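Local atomic coordinates of terminal oxygenase component of carbazole 1,9a-dioxygenase (Nocardioides aromaticivorans, PDB entry 3GCF), a protein that probably dihydroxylates carbazole at the angular 9a and adjacent 1 positions with molecular oxygen, passing electrons from a Rieske [2Fe-2S] cluster to a mononuclear iron. Residues L25-T28 and L29-N33; P148-L151 and S152-L155; E342-Q345 and E346-E350; W369-L372 and A373-G377. All blocks are in the same frame, centred on the assembly; numbering follows the deposited sequence.

Contact 1: L25-T28 and L29-N33; sequences LEAT and LGFDN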
# COMPACT_ATOMS: atom_id res chain seq x y z
N LEU A 25 9.36 -25.78 2.02
CA LEU A 25 9.32 -24.61 1.16
C LEU A 25 7.91 -24.31 0.71
O LEU A 25 7.57 -23.16 0.42
CB LEU A 25 10.21 -24.81 -0.07
CG LEU A 25 11.71 -24.97 0.16
CD1 LEU A 25 12.42 -24.82 -1.17
CD2 LEU A 25 12.21 -23.93 1.15
N GLU A 26 7.07 -25.34 0.66
CA GLU A 26 5.69 -25.18 0.24
C GLU A 26 4.80 -24.64 1.35
O GLU A 26 3.81 -23.97 1.08
CB GLU A 26 5.12 -26.53 -0.22
CG GLU A 26 5.67 -27.03 -1.54
CD GLU A 26 5.40 -28.52 -1.75
OE1 GLU A 26 4.27 -28.97 -1.44
OE2 GLU A 26 6.31 -29.23 -2.23
N ALA A 27 5.17 -24.93 2.59
CA ALA A 27 4.39 -24.51 3.76
C ALA A 27 4.53 -23.02 4.07
O ALA A 27 4.79 -22.63 5.20
CB ALA A 27 4.80 -25.34 4.97
N THR A 28 4.34 -22.20 3.05
CA THR A 28 4.44 -20.76 3.20
C THR A 28 3.50 -20.25 4.29
O THR A 28 3.83 -19.32 5.02
CB THR A 28 4.05 -20.05 1.88
OG1 THR A 28 4.83 -20.59 0.81
CG2 THR A 28 4.30 -18.56 1.99
N LEU A 29 2.34 -20.88 4.41
CA LEU A 29 1.35 -20.47 5.38
C LEU A 29 1.32 -21.38 6.61
O LEU A 29 0.36 -21.37 7.38
CB LEU A 29 -0.03 -20.43 4.70
CG LEU A 29 -1.12 -19.45 5.16
CD1 LEU A 29 -0.54 -18.07 5.40
CD2 LEU A 29 -2.22 -19.39 4.10
N GLY A 30 2.38 -22.17 6.78
CA GLY A 30 2.49 -23.04 7.94
C GLY A 30 2.10 -24.50 7.77
O GLY A 30 1.63 -24.92 6.71
N PHE A 31 2.32 -25.27 8.82
CA PHE A 31 1.97 -26.69 8.83
C PHE A 31 0.67 -26.82 9.60
O PHE A 31 0.61 -26.49 10.79
CB PHE A 31 3.05 -27.52 9.52
CG PHE A 31 4.28 -27.74 8.68
CD1 PHE A 31 4.22 -28.47 7.50
CD2 PHE A 31 5.51 -27.22 9.07
CE1 PHE A 31 5.36 -28.67 6.71
CE2 PHE A 31 6.65 -27.41 8.30
CZ PHE A 31 6.57 -28.14 7.11
N ASP A 32 -0.39 -27.27 8.94
CA ASP A 32 -1.65 -27.43 9.64
C ASP A 32 -1.81 -28.88 10.10
O ASP A 32 -0.94 -29.72 9.85
CB ASP A 32 -2.83 -26.95 8.77
CG ASP A 32 -2.98 -27.74 7.48
OD1 ASP A 32 -1.97 -28.17 6.90
OD2 ASP A 32 -4.14 -27.90 7.04
N ASN A 33 -2.92 -29.16 10.77
CA ASN A 33 -3.17 -30.47 11.36
C ASN A 33 -2.21 -30.57 12.54
O ASN A 33 -1.63 -31.61 12.82
CB ASN A 33 -2.95 -31.60 10.35
CG ASN A 33 -4.14 -31.78 9.41
OD1 ASN A 33 -5.29 -31.58 9.81
ND2 ASN A 33 -3.86 -32.15 8.17
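A type I beta turn from Ala27 to Gly30 carries the chain out of helix 22-26 and into the short strand 31-32. It is closed by the hydrogen bond from Gly30 N to Ala27 O (2.9 Å, 160° at the hydrogen). The same oxygen also accepts Trp177 NE1, so two N-H groups grip it. Just before this, Thr28 N bonds to Glu26 O at 2.7 Å, which makes Ala27 the centre of an inverse gamma turn. Gly30 has a positive phi, a conformation that suits glycine. The turn brings the Phe31 ring back under Ala27: CB sits over one face, 4.0 Å from the ring centroid and 17° off the normal, a CH-pi contact whose closest carbon is Phe31 CE1 at 3.8 Å from Ala27 CB. Phe31 CG lies anti to its own carbonyl carbon (chi1 -76°), which swings the ring back beside the turn. Asn176 ND2, just before helix 177-184, donates to Thr28 O, while strand 31-32 pairs antiparallel with strand 379-380, whose Val380 packs on both Ala27 and Phe31.

Contact 2: P148-L151 and S152-L155; sequences PHAL and SEDL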
# COMPACT_ATOMS: atom_id res chain seq x y z
N PRO A 148 -8.26 -33.73 15.96
CA PRO A 148 -7.09 -33.37 16.75
C PRO A 148 -6.43 -34.55 17.47
O PRO A 148 -7.10 -35.49 17.89
CB PRO A 148 -7.64 -32.34 17.73
CG PRO A 148 -9.06 -32.79 17.93
CD PRO A 148 -9.49 -33.14 16.52
N HIS A 149 -5.11 -34.49 17.57
CA HIS A 149 -4.35 -35.51 18.27
C HIS A 149 -3.94 -34.85 19.59
O HIS A 149 -4.30 -33.70 19.84
CB HIS A 149 -3.11 -35.92 17.48
CG HIS A 149 -2.32 -34.76 16.94
ND1 HIS A 149 -2.44 -34.32 15.64
CD2 HIS A 149 -1.45 -33.92 17.54
CE1 HIS A 149 -1.68 -33.26 15.46
NE2 HIS A 149 -1.07 -32.99 16.60
N ALA A 150 -3.20 -35.56 20.43
CA ALA A 150 -2.78 -35.03 21.72
C ALA A 150 -1.95 -33.76 21.58
O ALA A 150 -1.03 -33.69 20.77
CB ALA A 150 -1.97 -36.09 22.48
N LEU A 151 -2.29 -32.76 22.39
CA LEU A 151 -1.59 -31.47 22.38
C LEU A 151 -0.09 -31.65 22.61
O LEU A 151 0.72 -30.95 21.99
CB LEU A 151 -2.17 -30.56 23.48
CG LEU A 151 -1.47 -29.22 23.72
CD1 LEU A 151 -1.54 -28.39 22.45
CD2 LEU A 151 -2.11 -28.48 24.89
N SER A 152 0.27 -32.57 23.49
CA SER A 152 1.67 -32.84 23.83
C SER A 152 2.53 -33.20 22.64
O SER A 152 3.75 -33.10 22.69
CB SER A 152 1.76 -33.97 24.86
OG SER A 152 1.30 -35.19 24.31
N GLU A 153 1.89 -33.64 21.56
CA GLU A 153 2.63 -34.02 20.36
C GLU A 153 3.15 -32.82 19.58
O GLU A 153 4.02 -32.97 18.72
CB GLU A 153 1.73 -34.89 19.47
CG GLU A 153 1.60 -36.33 19.96
CD GLU A 153 0.64 -37.15 19.13
OE1 GLU A 153 0.62 -37.00 17.89
OE2 GLU A 153 -0.10 -37.97 19.71
N ASP A 154 2.62 -31.63 19.87
CA ASP A 154 3.03 -30.41 19.17
C ASP A 154 3.73 -29.41 20.07
O ASP A 154 3.77 -28.21 19.78
CB ASP A 154 1.82 -29.74 18.52
CG ASP A 154 1.20 -30.58 17.43
OD1 ASP A 154 1.96 -31.27 16.71
OD2 ASP A 154 -0.04 -30.53 17.26
N LEU A 155 4.30 -29.90 21.17
CA LEU A 155 5.01 -29.05 22.12
C LEU A 155 6.35 -29.67 22.47
O LEU A 155 6.52 -30.89 22.44
CB LEU A 155 4.19 -28.89 23.40
CG LEU A 155 2.87 -28.10 23.29
CD1 LEU A 155 2.08 -28.22 24.59
CD2 LEU A 155 3.18 -26.64 22.97
O HOH W 1 -2.81 -38.50 20.05
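His149 carries CG between its backbone N and carbonyl carbon (chi1 47°), whereas Asp154 keeps CG anti to its carbonyl carbon; these rotations bring ring and carboxylate together across a short 3-10 turn in the connection between strands 138-143 and 164-173. The result is a His-carboxylate hydrogen bond, His149 NE2 to Asp154 OD2, 2.7 Å long and moderately bent. Ring and carboxylate planes stand 79° apart, and OD2 is met from above the carboxylate plane. Trp35 N also donates to OD2 and His34 pairs with OD1, so the buried carboxylate is held by several partners; it probably polarises the NE2-H of His149. The Glu153 side chain runs obliquely past the same ring, its carboxylate plane only 12° from the ring plane, with OE1 3.7 Å from His149 CD2; its strongest partner is Arg378, through a salt bridge. Backbone bonds from Glu153 N to Ala150 O (3.0 Å) and from Asp154 N to Leu151 O (2.9 Å) wind the turn. Leu151 CG meets Leu155 CD1 at 3.8 Å, and both leucines pack on Phe140 of strand 138-143. One water bridges the two halves, accepting from Ala150 N at 3.0 Å and donating to Glu153 OE2 at 2.8 Å.

Contact 3: E342-Q345 and E346-E350; sequences EAQQ and EFYGE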
# COMPACT_ATOMS: atom_id res chain seq x y z
N GLU A 342 12.45 -9.41 9.94
CA GLU A 342 11.87 -8.58 8.89
C GLU A 342 12.89 -8.14 7.84
O GLU A 342 12.53 -7.89 6.69
CB GLU A 342 11.19 -7.36 9.52
CG GLU A 342 10.19 -7.78 10.60
CD GLU A 342 9.55 -6.61 11.33
OE1 GLU A 342 10.19 -5.54 11.44
OE2 GLU A 342 8.41 -6.77 11.81
N ALA A 343 14.15 -8.05 8.23
CA ALA A 343 15.20 -7.64 7.30
C ALA A 343 15.44 -8.74 6.27
O ALA A 343 16.07 -8.51 5.23
CB ALA A 343 16.49 -7.34 8.06
N GLN A 344 14.92 -9.94 6.55
CA GLN A 344 15.08 -11.10 5.67
C GLN A 344 13.87 -11.34 4.77
O GLN A 344 13.96 -12.08 3.79
CB GLN A 344 15.31 -12.37 6.50
CG GLN A 344 16.55 -12.36 7.39
CD GLN A 344 16.61 -13.57 8.33
OE1 GLN A 344 16.71 -14.71 7.89
NE2 GLN A 344 16.55 -13.30 9.63
N GLN A 345 12.75 -10.73 5.12
CA GLN A 345 11.50 -10.92 4.38
C GLN A 345 11.57 -10.74 2.87
O GLN A 345 11.09 -11.58 2.12
CB GLN A 345 10.41 -10.02 4.97
CG GLN A 345 9.02 -10.20 4.36
CD GLN A 345 8.58 -11.66 4.29
OE1 GLN A 345 8.89 -12.45 5.18
NE2 GLN A 345 7.83 -12.00 3.25
N GLU A 346 12.17 -9.64 2.41
CA GLU A 346 12.26 -9.41 0.97
C GLU A 346 13.06 -10.49 0.25
O GLU A 346 12.60 -11.07 -0.74
CB GLU A 346 12.88 -8.05 0.67
CG GLU A 346 13.03 -7.78 -0.83
CD GLU A 346 13.81 -6.52 -1.14
OE1 GLU A 346 13.29 -5.40 -0.89
OE2 GLU A 346 14.95 -6.64 -1.64
N PHE A 347 14.26 -10.76 0.75
CA PHE A 347 15.14 -11.76 0.15
C PHE A 347 14.45 -13.11 0.01
O PHE A 347 14.35 -13.66 -1.09
CB PHE A 347 16.41 -11.91 1.00
CG PHE A 347 17.39 -12.91 0.45
CD1 PHE A 347 17.93 -12.77 -0.82
CD2 PHE A 347 17.82 -13.99 1.23
CE1 PHE A 347 18.88 -13.67 -1.31
CE2 PHE A 347 18.77 -14.90 0.76
CZ PHE A 347 19.30 -14.74 -0.52
N TYR A 348 13.97 -13.65 1.13
CA TYR A 348 13.30 -14.95 1.14
C TYR A 348 11.87 -14.92 0.61
O TYR A 348 11.44 -15.84 -0.08
CB TYR A 348 13.30 -15.52 2.56
CG TYR A 348 14.63 -16.08 3.00
CD1 TYR A 348 15.03 -17.37 2.63
CD2 TYR A 348 15.52 -15.30 3.76
CE1 TYR A 348 16.27 -17.88 3.00
CE2 TYR A 348 16.77 -15.80 4.13
CZ TYR A 348 17.14 -17.09 3.75
OH TYR A 348 18.37 -17.57 4.10
N GLY A 349 11.14 -13.86 0.93
CA GLY A 349 9.76 -13.77 0.50
C GLY A 349 9.51 -13.34 -0.93
O GLY A 349 8.54 -13.77 -1.54
N GLU A 350 10.39 -12.50 -1.47
CA GLU A 350 10.22 -11.99 -2.83
C GLU A 350 11.34 -12.33 -3.80
O GLU A 350 11.12 -12.36 -5.01
CB GLU A 350 10.06 -10.47 -2.79
CG GLU A 350 8.96 -9.97 -1.88
CD GLU A 350 9.01 -8.46 -1.71
OE1 GLU A 350 10.08 -7.93 -1.30
OE2 GLU A 350 7.99 -7.79 -1.99
O HOH W 2 12.91 -7.37 4.14
O HOH W 3 15.72 -9.14 2.43
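Gln344 and Tyr348, one turn apart near the end of helix 335-350, run side by side and point the same way, the amide plane turned 67° from the ring. Gln344 CB lies 4.0 Å from Tyr348 CD2, and Gln344 OE1 lies 3.9 Å from Tyr348 CE2, so the extended glutamine passes along one flank of the ring. The main-chain Gln344 O meets the ring at its edge, in plane, 3.6 Å from Tyr348 CD2, and also accepts Tyr348 N in a nearly straight bond (171°). Tyr348 CG is anti to its carbonyl carbon (chi1 -76°), which lays the ring back along the preceding turn. Gln345 leaves on another side of the helix: its chain bends at chi2 and brings NE2 to 3.8 Å from Gly349 CA, so the amide lies against the bare CA of Gly349, while OE1 accepts Asn176 N. Water enters the backbone of this helix. One water donates to Glu342 O and accepts from Glu346 N, its oxygen 2.9 Å from that nitrogen, and a second joins Ala343 O to Phe347 N. Gln344 OE1 accepts Arg78 NE of a neighbouring subunit, and Tyr348 OH bonds to Glu357. Arg78 there belongs to the Rieske cluster pocket, and the Gln344 side chain is about 9 Å from the mononuclear iron, so this polar contact lies at the subunit boundary across which electrons pass between the two metal centres in Rieske oxygenases.

Contact 4: W369-L372 and A373-G377; sequences WRTL and ASERG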
# COMPACT_ATOMS: atom_id res chain seq x y z
N TRP A 369 16.42 -29.24 10.68
CA TRP A 369 15.06 -28.85 11.03
C TRP A 369 14.17 -28.76 9.79
O TRP A 369 13.03 -29.22 9.81
CB TRP A 369 15.07 -27.50 11.78
CG TRP A 369 13.88 -26.61 11.48
CD1 TRP A 369 13.88 -25.50 10.68
CD2 TRP A 369 12.53 -26.80 11.91
NE1 TRP A 369 12.61 -24.99 10.58
CE2 TRP A 369 11.76 -25.77 11.32
CE3 TRP A 369 11.89 -27.74 12.72
CZ2 TRP A 369 10.37 -25.65 11.52
CZ3 TRP A 369 10.51 -27.63 12.92
CH2 TRP A 369 9.77 -26.59 12.32
N ARG A 370 14.69 -28.18 8.72
CA ARG A 370 13.92 -28.06 7.48
C ARG A 370 13.57 -29.43 6.94
O ARG A 370 12.45 -29.68 6.50
CB ARG A 370 14.71 -27.29 6.42
CG ARG A 370 14.97 -25.84 6.76
CD ARG A 370 15.81 -25.20 5.67
NE ARG A 370 15.99 -23.77 5.89
CZ ARG A 370 16.82 -23.01 5.18
NH1 ARG A 370 17.53 -23.55 4.20
NH2 ARG A 370 16.92 -21.72 5.43
N THR A 371 14.56 -30.33 6.98
CA THR A 371 14.41 -31.69 6.49
C THR A 371 13.36 -32.45 7.29
O THR A 371 12.47 -33.07 6.73
CB THR A 371 15.75 -32.44 6.58
OG1 THR A 371 16.72 -31.76 5.79
CG2 THR A 371 15.60 -33.87 6.09
N LEU A 372 13.48 -32.38 8.61
CA LEU A 372 12.54 -33.06 9.49
C LEU A 372 11.12 -32.51 9.31
O LEU A 372 10.15 -33.26 9.32
CB LEU A 372 12.97 -32.91 10.94
CG LEU A 372 12.05 -33.55 11.98
CD1 LEU A 372 12.14 -35.07 11.89
CD2 LEU A 372 12.44 -33.06 13.37
N ALA A 373 11.01 -31.20 9.15
CA ALA A 373 9.71 -30.55 8.99
C ALA A 373 9.09 -30.91 7.64
O ALA A 373 7.89 -31.15 7.55
CB ALA A 373 9.87 -29.04 9.11
N SER A 374 9.90 -30.94 6.60
CA SER A 374 9.42 -31.29 5.27
C SER A 374 8.90 -32.72 5.27
O SER A 374 7.90 -33.02 4.62
CB SER A 374 10.56 -31.14 4.26
OG SER A 374 10.14 -31.49 2.95
N GLU A 375 9.57 -33.60 6.01
CA GLU A 375 9.17 -35.01 6.07
C GLU A 375 8.08 -35.32 7.09
O GLU A 375 7.32 -36.26 6.90
CB GLU A 375 10.38 -35.89 6.41
CG GLU A 375 11.62 -35.65 5.57
CD GLU A 375 12.80 -36.48 6.05
OE1 GLU A 375 12.99 -36.60 7.29
OE2 GLU A 375 13.56 -37.00 5.19
N ARG A 376 7.99 -34.54 8.16
CA ARG A 376 7.01 -34.83 9.20
C ARG A 376 5.86 -33.85 9.41
O ARG A 376 4.94 -34.15 10.17
CB ARG A 376 7.72 -35.06 10.53
CG ARG A 376 8.84 -36.09 10.46
CD ARG A 376 8.31 -37.50 10.33
NE ARG A 376 9.40 -38.45 10.14
CZ ARG A 376 9.27 -39.77 10.19
NH1 ARG A 376 8.08 -40.32 10.42
NH2 ARG A 376 10.32 -40.55 10.00
N GLY A 377 5.92 -32.68 8.79
CA GLY A 377 4.82 -31.74 8.95
C GLY A 377 3.55 -32.48 8.58
O GLY A 377 3.47 -33.03 7.49
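Ala373 CB rests over the six-membered ring of Trp369, 4.0 Å from its centroid and 9° off the normal, a CH-pi contact one turn along helix 364-376. On other sides of the same helix two more pairs meet. Thr371 and Glu375 lie alongside each other, pointing the same way, with Thr371 CG2 3.8 Å from Glu375 CD. Leu372 CD1 touches the aliphatic CG of Arg376 at 3.7 Å; Arg376 bends at chi2 (-72°), which carries its guanidinium onward to a salt bridge with Asp222. Beneath these lie four successive helical hydrogen bonds, among them Ala373 N to Trp369 O (2.9 Å) and Ser374 N to Arg370 O (2.8 Å), and Gly377 N continues the pattern to Ala373 O before the chain leaves helical geometry at Gly377. Further out, the indole is held from helix 22-26: Tyr24 OH bonds to Trp369 NE1 and its ring meets the indole nearly at a right angle, while the Tyr24 side chain also packs on Ala373. Arg370, extended beyond CG, reaches Glu357 and Glu182 through salt bridges and touches Arg78 of a neighbouring subunit. Thr371 OG1 turns back to Val367 O within the helix. The arrangement is that of a regular alpha helix with i to i+4 side-chain pairs, here the C-terminal helix of the Rieske oxygenase catalytic domain packed against helix 22-26 near the N terminus.

From the N terminus, contact 1 turns the chain from helix 22-26 into strand 31-32, contact 2 forms a turn between strands 138-143 and 164-173, and contacts 3 and 4 lie within helices 335-350 and 364-376. All four are local and follow in series; none nests in or crosses another. Contact 1 joins two of the others: Asn33 O packs against His149 CE1 of contact 2 at 3.1 Å, and Phe31 CD1 approaches Gly377 CA of contact 4 at 3.6 Å. The N-terminal segment thus links the connection after the Rieske-side sheet to the C-terminal helix. Contact 3 touches none of them, but like contact 4 it reaches Arg78 of a neighbouring subunit.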